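Local coordinates for cupin 2 conserved barrel domain protein (Desulfovibrio desulfuricans subsp. desulfuricans str. G20, PDB 2Q30), which is of unknown function but adopts the double-stranded beta-helix fold of an RmlC-like cupin and forms a two-chain assembly, at residues V23-H28 with D99-V104; L57-L62 with H92-V97; E67-G70 with A74-P77. One frame throughout, in Å; residues are numbered along the deposited sequence.

Contact 1 (V23-H28 with D99-V104)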
loop_
_atom_site.group_PDB
_atom_site.type_symbol
_atom_site.label_atom_id
_atom_site.label_comp_id
_atom_site.label_asym_id
_atom_site.label_seq_id
_atom_site.Cartn_x
_atom_site.Cartn_y
_atom_site.Cartn_z
ATOM N N VAL A 23 14.882 -8.829 3.521
ATOM C CA VAL A 23 15.156 -7.637 4.312
ATOM C C VAL A 23 13.804 -7.065 4.723
ATOM O O VAL A 23 12.929 -6.869 3.874
ATOM C CB VAL A 23 15.929 -6.543 3.516
ATOM C CG1 VAL A 23 15.973 -5.221 4.291
ATOM C CG2 VAL A 23 17.367 -6.994 3.189
HETATM N N MSE A 24 13.672 -6.765 6.008
HETATM C CA MSE A 24 12.474 -6.174 6.614
HETATM C C MSE A 24 12.843 -4.794 7.090
HETATM O O MSE A 24 13.811 -4.663 7.817
HETATM C CB MSE A 24 12.026 -7.009 7.813
HETATM C CG MSE A 24 10.988 -6.335 8.730
HETATM SE SE MSE A 24 10.277 -7.604 10.001
HETATM C CE MSE A 24 9.696 -6.351 11.391
ATOM N N GLU A 25 12.065 -3.779 6.722
ATOM C CA GLU A 25 12.343 -2.389 7.152
ATOM C C GLU A 25 11.080 -1.729 7.670
ATOM O O GLU A 25 10.065 -1.769 7.012
ATOM C CB GLU A 25 12.944 -1.562 6.004
ATOM C CG GLU A 25 14.319 -2.035 5.547
ATOM C CD GLU A 25 14.742 -1.541 4.148
ATOM O OE1 GLU A 25 15.800 -0.884 4.039
ATOM O OE2 GLU A 25 14.044 -1.851 3.155
ATOM N N LEU A 26 11.171 -1.093 8.831
ATOM C CA LEU A 26 10.050 -0.392 9.430
ATOM C C LEU A 26 9.884 0.920 8.700
ATOM O O LEU A 26 10.838 1.673 8.582
ATOM C CB LEU A 26 10.308 -0.097 10.906
ATOM C CG LEU A 26 9.160 0.563 11.685
ATOM C CD1 LEU A 26 7.873 -0.302 11.633
ATOM C CD2 LEU A 26 9.623 0.768 13.105
ATOM N N VAL A 27 8.683 1.166 8.191
ATOM C CA VAL A 27 8.384 2.398 7.464
ATOM C C VAL A 27 7.738 3.353 8.444
ATOM O O VAL A 27 8.138 4.504 8.545
ATOM C CB VAL A 27 7.518 2.116 6.214
ATOM C CG1 VAL A 27 7.059 3.409 5.495
ATOM C CG2 VAL A 27 8.304 1.183 5.253
ATOM N N HIS A 28 6.740 2.870 9.163
ATOM C CA HIS A 28 5.999 3.697 10.105
ATOM C C HIS A 28 5.374 2.832 11.197
ATOM O O HIS A 28 5.008 1.662 10.960
ATOM C CB HIS A 28 4.913 4.446 9.323
ATOM C CG HIS A 28 4.080 5.369 10.143
ATOM N ND1 HIS A 28 4.488 6.644 10.473
ATOM C CD2 HIS A 28 2.851 5.214 10.678
ATOM C CE1 HIS A 28 3.544 7.238 11.178
ATOM N NE2 HIS A 28 2.542 6.390 11.323
ATOM N N ASP A 99 13.005 -10.492 -8.216
ATOM C CA ASP A 99 13.380 -9.561 -7.113
ATOM C C ASP A 99 12.101 -8.749 -6.855
ATOM O O ASP A 99 11.442 -8.312 -7.797
ATOM C CB ASP A 99 14.519 -8.633 -7.477
ATOM C CG ASP A 99 15.845 -9.348 -7.657
ATOM O OD1 ASP A 99 15.977 -10.540 -7.343
ATOM O OD2 ASP A 99 16.779 -8.657 -8.068
HETATM N N MSE A 100 11.751 -8.579 -5.587
HETATM C CA MSE A 100 10.445 -8.060 -5.239
HETATM C C MSE A 100 10.456 -7.250 -3.972
HETATM O O MSE A 100 11.205 -7.550 -3.037
HETATM C CB MSE A 100 9.539 -9.264 -5.026
HETATM C CG MSE A 100 8.063 -8.996 -4.943
HETATM SE SE MSE A 100 7.196 -10.571 -4.227
HETATM C CE MSE A 100 7.354 -10.204 -2.422
ATOM N N LYS A 101 9.623 -6.214 -3.948
ATOM C CA LYS A 101 9.407 -5.448 -2.736
ATOM C C LYS A 101 7.909 -5.314 -2.500
ATOM O O LYS A 101 7.125 -5.050 -3.438
ATOM C CB LYS A 101 10.119 -4.106 -2.748
ATOM C CG LYS A 101 10.128 -3.409 -1.411
ATOM C CD LYS A 101 11.007 -2.170 -1.422
ATOM C CE LYS A 101 11.083 -1.466 -0.057
ATOM N NZ LYS A 101 12.117 -0.360 -0.087
ATOM N N VAL A 102 7.525 -5.515 -1.240
ATOM C CA VAL A 102 6.141 -5.364 -0.800
ATOM C C VAL A 102 6.055 -4.443 0.405
ATOM O O VAL A 102 7.026 -4.281 1.120
ATOM C CB VAL A 102 5.460 -6.732 -0.472
ATOM C CG1 VAL A 102 5.497 -7.633 -1.703
ATOM C CG2 VAL A 102 6.089 -7.400 0.748
ATOM N N LEU A 103 4.875 -3.852 0.592
ATOM C CA LEU A 103 4.577 -2.986 1.723
ATOM C C LEU A 103 3.434 -3.609 2.478
ATOM O O LEU A 103 2.415 -3.936 1.894
ATOM C CB LEU A 103 4.167 -1.597 1.245
ATOM C CG LEU A 103 4.065 -0.542 2.360
ATOM C CD1 LEU A 103 5.407 -0.345 3.091
ATOM C CD2 LEU A 103 3.598 0.784 1.740
ATOM N N VAL A 104 3.604 -3.746 3.781
ATOM C CA VAL A 104 2.602 -4.329 4.636
ATOM C C VAL A 104 2.111 -3.261 5.581
ATOM O O VAL A 104 2.923 -2.623 6.201
ATOM C CB VAL A 104 3.192 -5.517 5.437
ATOM C CG1 VAL A 104 2.102 -6.151 6.371
ATOM C CG2 VAL A 104 3.773 -6.537 4.481
HETATM O O HOH W 1 14.379 -2.010 0.396
HETATM O O HOH W 2 11.600 0.323 2.640
#
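Glu25 and Lys101 face each other with their charged ends held just apart, Glu25 OE2 lying 4.1 Å from Lys101 NZ, and thus illustrate how two strands that are not direct neighbours can be linked through their side chains, past the strand between them. That distance is beyond a salt bridge, and water fills the role of go-between. One molecule donates to Glu25 OE2 and accepts from Lys101 NZ, both at 2.8 Å; a second accepts from Lys101 NZ at 2.9 Å but reaches Glu25 OE2 by a weak bond of 3.3 Å. The side chains meet at about a right angle. Lys101 is stretched out along its whole length, CG opposite the backbone N (chi1 -169°), which carries the ammonium group off its strand toward Glu25. Farther along, Val27 and Leu103 make the apolar half of the contact, Val27 CG2 resting 3.9 Å from Leu103 CD1.

Around this first shell, strand 34-40 runs between the two segments, and Lys101 and Leu103 lean on its Thr39 and Ile35. Val27 and His28 both face Ile35 in a classic beta bulge, with Val27 psi turned to -50°. The carbonyl oxygen of Leu11 gives Lys101 NZ a further acceptor, while Val15 packs against the lysine chain. Val83 and Val60 of the second subunit cover Val27 and Leu103, so the apolar half borders the dimer interface.

Chemically, the ammonium group is gripped by two waters and a carbonyl, with the Glu25 carboxylate at the far end of the water bridge. Such surroundings would probably favour the charged forms of both residues while leaving their attraction softened by solvent.

Contact 2 (L57-L62 with H92-V97)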
loop_
_atom_site.group_PDB
_atom_site.type_symbol
_atom_site.label_atom_id
_atom_site.label_comp_id
_atom_site.label_asym_id
_atom_site.label_seq_id
_atom_site.Cartn_x
_atom_site.Cartn_y
_atom_site.Cartn_z
ATOM N N LEU A 57 -4.260 -7.101 7.878
ATOM C CA LEU A 57 -3.127 -6.528 7.165
ATOM C C LEU A 57 -3.447 -6.449 5.696
ATOM O O LEU A 57 -4.303 -7.186 5.203
ATOM C CB LEU A 57 -1.818 -7.308 7.340
ATOM C CG LEU A 57 -1.686 -8.700 6.688
ATOM C CD1 LEU A 57 -0.236 -9.093 6.558
ATOM C CD2 LEU A 57 -2.441 -9.711 7.477
ATOM N N ASN A 58 -2.749 -5.558 4.996
ATOM C CA ASN A 58 -2.791 -5.584 3.546
ATOM C C ASN A 58 -1.335 -5.657 3.092
ATOM O O ASN A 58 -0.460 -5.061 3.738
ATOM C CB ASN A 58 -3.651 -4.471 2.927
ATOM C CG ASN A 58 -2.991 -3.106 2.927
ATOM O OD1 ASN A 58 -2.064 -2.854 2.191
ATOM N ND2 ASN A 58 -3.553 -2.199 3.679
ATOM N N ILE A 59 -1.077 -6.415 2.042
ATOM C CA ILE A 59 0.259 -6.558 1.480
ATOM C C ILE A 59 0.165 -6.056 0.050
ATOM O O ILE A 59 -0.555 -6.652 -0.743
ATOM C CB ILE A 59 0.758 -8.001 1.473
ATOM C CG1 ILE A 59 0.726 -8.591 2.883
ATOM C CG2 ILE A 59 2.161 -8.057 0.840
ATOM C CD1 ILE A 59 1.254 -10.020 3.007
ATOM N N VAL A 60 0.916 -5.003 -0.275
ATOM C CA VAL A 60 0.899 -4.407 -1.607
ATOM C C VAL A 60 2.210 -4.709 -2.319
ATOM O O VAL A 60 3.264 -4.434 -1.779
ATOM C CB VAL A 60 0.732 -2.878 -1.509
ATOM C CG1 VAL A 60 0.596 -2.282 -2.937
ATOM C CG2 VAL A 60 -0.495 -2.566 -0.664
ATOM N N VAL A 61 2.145 -5.264 -3.531
ATOM C CA VAL A 61 3.357 -5.565 -4.295
ATOM C C VAL A 61 3.743 -4.270 -5.019
ATOM O O VAL A 61 3.038 -3.826 -5.910
ATOM C CB VAL A 61 3.186 -6.720 -5.315
ATOM C CG1 VAL A 61 4.505 -7.013 -5.989
ATOM C CG2 VAL A 61 2.636 -7.983 -4.618
ATOM N N LEU A 62 4.867 -3.698 -4.617
ATOM C CA LEU A 62 5.383 -2.452 -5.186
ATOM C C LEU A 62 6.203 -2.669 -6.425
ATOM O O LEU A 62 6.209 -1.829 -7.308
ATOM C CB LEU A 62 6.296 -1.766 -4.188
ATOM C CG LEU A 62 5.748 -1.481 -2.803
ATOM C CD1 LEU A 62 6.888 -0.939 -1.948
ATOM C CD2 LEU A 62 4.580 -0.514 -2.892
ATOM N N HIS A 92 -0.342 -16.142 6.574
ATOM C CA HIS A 92 0.053 -15.422 5.362
ATOM C C HIS A 92 1.563 -15.407 5.238
ATOM O O HIS A 92 2.275 -15.358 6.233
ATOM C CB HIS A 92 -0.451 -13.982 5.393
ATOM C CG HIS A 92 -0.065 -13.243 6.637
ATOM N ND1 HIS A 92 -0.815 -13.304 7.789
ATOM C CD2 HIS A 92 1.002 -12.461 6.919
ATOM C CE1 HIS A 92 -0.236 -12.571 8.722
ATOM N NE2 HIS A 92 0.873 -12.059 8.221
ATOM N N GLY A 93 2.020 -15.392 3.996
ATOM C CA GLY A 93 3.428 -15.369 3.674
ATOM C C GLY A 93 3.567 -14.848 2.287
ATOM O O GLY A 93 2.548 -14.653 1.570
ATOM N N VAL A 94 4.812 -14.597 1.894
ATOM C CA VAL A 94 5.098 -14.039 0.559
ATOM C C VAL A 94 6.305 -14.750 -0.019
ATOM O O VAL A 94 7.262 -14.934 0.698
ATOM C CB VAL A 94 5.409 -12.543 0.643
ATOM C CG1 VAL A 94 5.774 -12.006 -0.715
ATOM C CG2 VAL A 94 4.218 -11.766 1.223
ATOM N N ARG A 95 6.233 -15.142 -1.294
ATOM C CA ARG A 95 7.324 -15.787 -2.007
ATOM C C ARG A 95 7.644 -14.929 -3.219
ATOM O O ARG A 95 6.743 -14.563 -3.957
ATOM C CB ARG A 95 6.892 -17.176 -2.428
ATOM C CG ARG A 95 8.015 -18.060 -2.897
ATOM C CD ARG A 95 7.472 -19.452 -3.142
ATOM N NE ARG A 95 7.127 -20.072 -1.875
ATOM C CZ ARG A 95 6.074 -20.850 -1.613
ATOM N NH1 ARG A 95 5.117 -21.118 -2.494
ATOM N NH2 ARG A 95 5.948 -21.315 -0.392
ATOM N N ALA A 96 8.915 -14.592 -3.407
ATOM C CA ALA A 96 9.337 -13.780 -4.524
ATOM C C ALA A 96 9.731 -14.682 -5.698
ATOM O O ALA A 96 10.577 -15.571 -5.533
ATOM C CB ALA A 96 10.498 -12.945 -4.134
ATOM N N VAL A 97 9.122 -14.461 -6.864
ATOM C CA VAL A 97 9.513 -15.158 -8.102
ATOM C C VAL A 97 10.675 -14.360 -8.729
ATOM O O VAL A 97 11.667 -14.940 -9.151
ATOM C CB VAL A 97 8.326 -15.349 -9.079
ATOM C CG1 VAL A 97 8.827 -15.853 -10.441
ATOM C CG2 VAL A 97 7.287 -16.323 -8.465
#
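Leu57 lies over one face of the His92 imidazole inside the double-stranded beta-helix, where the two facing sheets of the cupin barrel each contribute one of the partners. The pair is a good example of matched side-chain conformations. In both residues CG sits between the backbone N and the carbonyl carbon, at chi1 70° for Leu57 and 53° for His92, and from opposite directions the two side chains bring a methyl group and a ring surface together. Leu57 CD1 stands 3.5 Å above the plane of the His92 ring, displaced toward its rim and 25° off the ring normal, a CH-pi contact. On that side of the ring, Leu57 CD1 is 3.6 Å from both His92 NE2 and His92 CD2. The other branch is used as well, Leu57 CD2 approaching His92 CE1 at 3.8 Å.

The rotation of the imidazole is fixed from outside the pair: ND1 is hydrogen-bonded to the carbonyl oxygen of Thr90, and the ring makes a T-shaped contact with that of His49. His92 falls where many metal-binding cupins carry the histidine of their second motif, although a metal role here would be inference only.

Two residues farther along each strand, the contact turns purely aliphatic. With CG1 opposite the carbonyl carbon and CD1 extended beyond it, Ile59 points its delta methyl into the barrel interior, where it meets Val94. The branches meet tip to tip, Ile59 CD1 3.9 Å from Val94 CG2.

Contact 3 (E67-G70 with A74-P77)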
loop_
_atom_site.group_PDB
_atom_site.type_symbol
_atom_site.label_atom_id
_atom_site.label_comp_id
_atom_site.label_asym_id
_atom_site.label_seq_id
_atom_site.Cartn_x
_atom_site.Cartn_y
_atom_site.Cartn_z
ATOM N N GLU A 67 4.181 -14.486 -5.134
ATOM C CA GLU A 67 2.990 -15.207 -4.708
ATOM C C GLU A 67 2.658 -14.863 -3.276
ATOM O O GLU A 67 3.576 -14.719 -2.446
ATOM C CB GLU A 67 3.268 -16.710 -4.742
ATOM C CG GLU A 67 3.590 -17.203 -6.088
ATOM C CD GLU A 67 3.883 -18.672 -6.137
ATOM O OE1 GLU A 67 4.700 -19.149 -5.326
ATOM O OE2 GLU A 67 3.344 -19.327 -7.027
ATOM N N PHE A 68 1.362 -14.718 -2.986
ATOM C CA PHE A 68 0.887 -14.616 -1.611
ATOM C C PHE A 68 0.691 -16.049 -1.197
ATOM O O PHE A 68 -0.038 -16.788 -1.858
ATOM C CB PHE A 68 -0.439 -13.894 -1.514
ATOM C CG PHE A 68 -0.378 -12.497 -1.980
ATOM C CD1 PHE A 68 0.479 -11.588 -1.349
ATOM C CD2 PHE A 68 -1.185 -12.058 -3.014
ATOM C CE1 PHE A 68 0.545 -10.263 -1.767
ATOM C CE2 PHE A 68 -1.144 -10.731 -3.416
ATOM C CZ PHE A 68 -0.272 -9.843 -2.806
ATOM N N VAL A 69 1.306 -16.446 -0.095
ATOM C CA VAL A 69 1.250 -17.836 0.365
ATOM C C VAL A 69 0.339 -17.915 1.606
ATOM O O VAL A 69 0.249 -16.960 2.392
ATOM C CB VAL A 69 2.671 -18.368 0.644
ATOM C CG1 VAL A 69 2.670 -19.877 0.928
ATOM C CG2 VAL A 69 3.561 -18.076 -0.545
ATOM N N GLY A 70 -0.357 -19.042 1.755
ATOM C CA GLY A 70 -1.250 -19.251 2.890
ATOM C C GLY A 70 -1.145 -20.637 3.464
ATOM O O GLY A 70 -0.130 -21.329 3.290
ATOM N N ALA A 74 -0.611 -22.922 0.032
ATOM C CA ALA A 74 -1.501 -22.584 -1.086
ATOM C C ALA A 74 -1.124 -21.176 -1.539
ATOM O O ALA A 74 -0.846 -20.315 -0.685
ATOM C CB ALA A 74 -2.946 -22.666 -0.662
ATOM N N VAL A 75 -1.114 -20.930 -2.859
ATOM C CA VAL A 75 -0.631 -19.629 -3.377
ATOM C C VAL A 75 -1.606 -18.860 -4.257
ATOM O O VAL A 75 -2.414 -19.458 -4.961
ATOM C CB VAL A 75 0.712 -19.783 -4.157
ATOM C CG1 VAL A 75 1.795 -20.361 -3.241
ATOM C CG2 VAL A 75 0.533 -20.647 -5.403
ATOM N N ILE A 76 -1.501 -17.531 -4.178
ATOM C CA ILE A 76 -2.259 -16.595 -4.988
ATOM C C ILE A 76 -1.189 -15.793 -5.740
ATOM O O ILE A 76 -0.292 -15.239 -5.089
ATOM C CB ILE A 76 -3.094 -15.622 -4.151
ATOM C CG1 ILE A 76 -4.134 -16.385 -3.310
ATOM C CG2 ILE A 76 -3.769 -14.596 -5.061
ATOM C CD1 ILE A 76 -4.989 -15.478 -2.375
ATOM N N PRO A 77 -1.259 -15.733 -7.085
ATOM C CA PRO A 77 -0.263 -14.937 -7.800
ATOM C C PRO A 77 -0.276 -13.496 -7.320
ATOM O O PRO A 77 -1.335 -12.950 -7.049
ATOM C CB PRO A 77 -0.700 -15.048 -9.262
ATOM C CG PRO A 77 -1.408 -16.349 -9.334
ATOM C CD PRO A 77 -2.159 -16.430 -8.036
#
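With CG opposite the carbonyl carbon (chi1 -62°) and the chain extended beyond it, Glu67 swings its carboxylate over to Val75, diagonally across the hairpin. Phe68 and Ile76 stand opposite each other on the other face of the sheet, and share that first torsion. Glu67 OE2 comes 3.5 Å from Val75 CG2, and Val75 CG1 in turn lies 4.0 Å from Val69 CG2, the two valines side by side and pointing the same way. On the opposite face the closest approach of the two side chains is Phe68 CB to Ile76 CB, 4.1 Å.

The backbone supplies the frame. Phe68 and Ile76 form an antiparallel hydrogen-bonded pair, with Phe68 N to Ile76 O at 2.7 Å and Ile76 N to Phe68 O at 2.8 Å. Toward the turn, Gly70 N donates to Ala74 O at 2.8 Å, a more bent bond (143° at the hydrogen). Strands 67-69 and 75-77 are thus joined as a beta hairpin, antiparallel, with 157° between their N-to-C directions.

Strand 75-78 of the hairpin is the outermost of its sheet within the chain. Strand 92-96 flanks 66-69 on the other side, where Arg95 packs on Val69 and Val75 and makes a long, weak ion pair with Glu67; Phe68 reaches Ile59 and Val61 of strand 56-63 and Ala82 and Leu84 of strand 82-87, and Ser8 of the second subunit packs on both Phe68 and Ile76.

In the fold
From the N terminus, the chain enters contact 1 at 23-28, contact 2 at 57-62 and contact 3 at 67-70, then leaves them in reverse order at 74-77, 92-97 and 99-104. The three closures therefore nest without crossing: the short hairpin of contact 3 lies within the loop of contact 2, and that within the loop of contact 1. Contact 1 works inside the five-stranded sheet, contact 2 joins that sheet to the facing one, and contact 3 lies at the edge of that second sheet. Strand 100-107 pairs with 56-63 between contacts 1 and 2, and 92-96 with 66-69 between contacts 2 and 3. Centres of contacts 1 and 3 are about 17 Å apart.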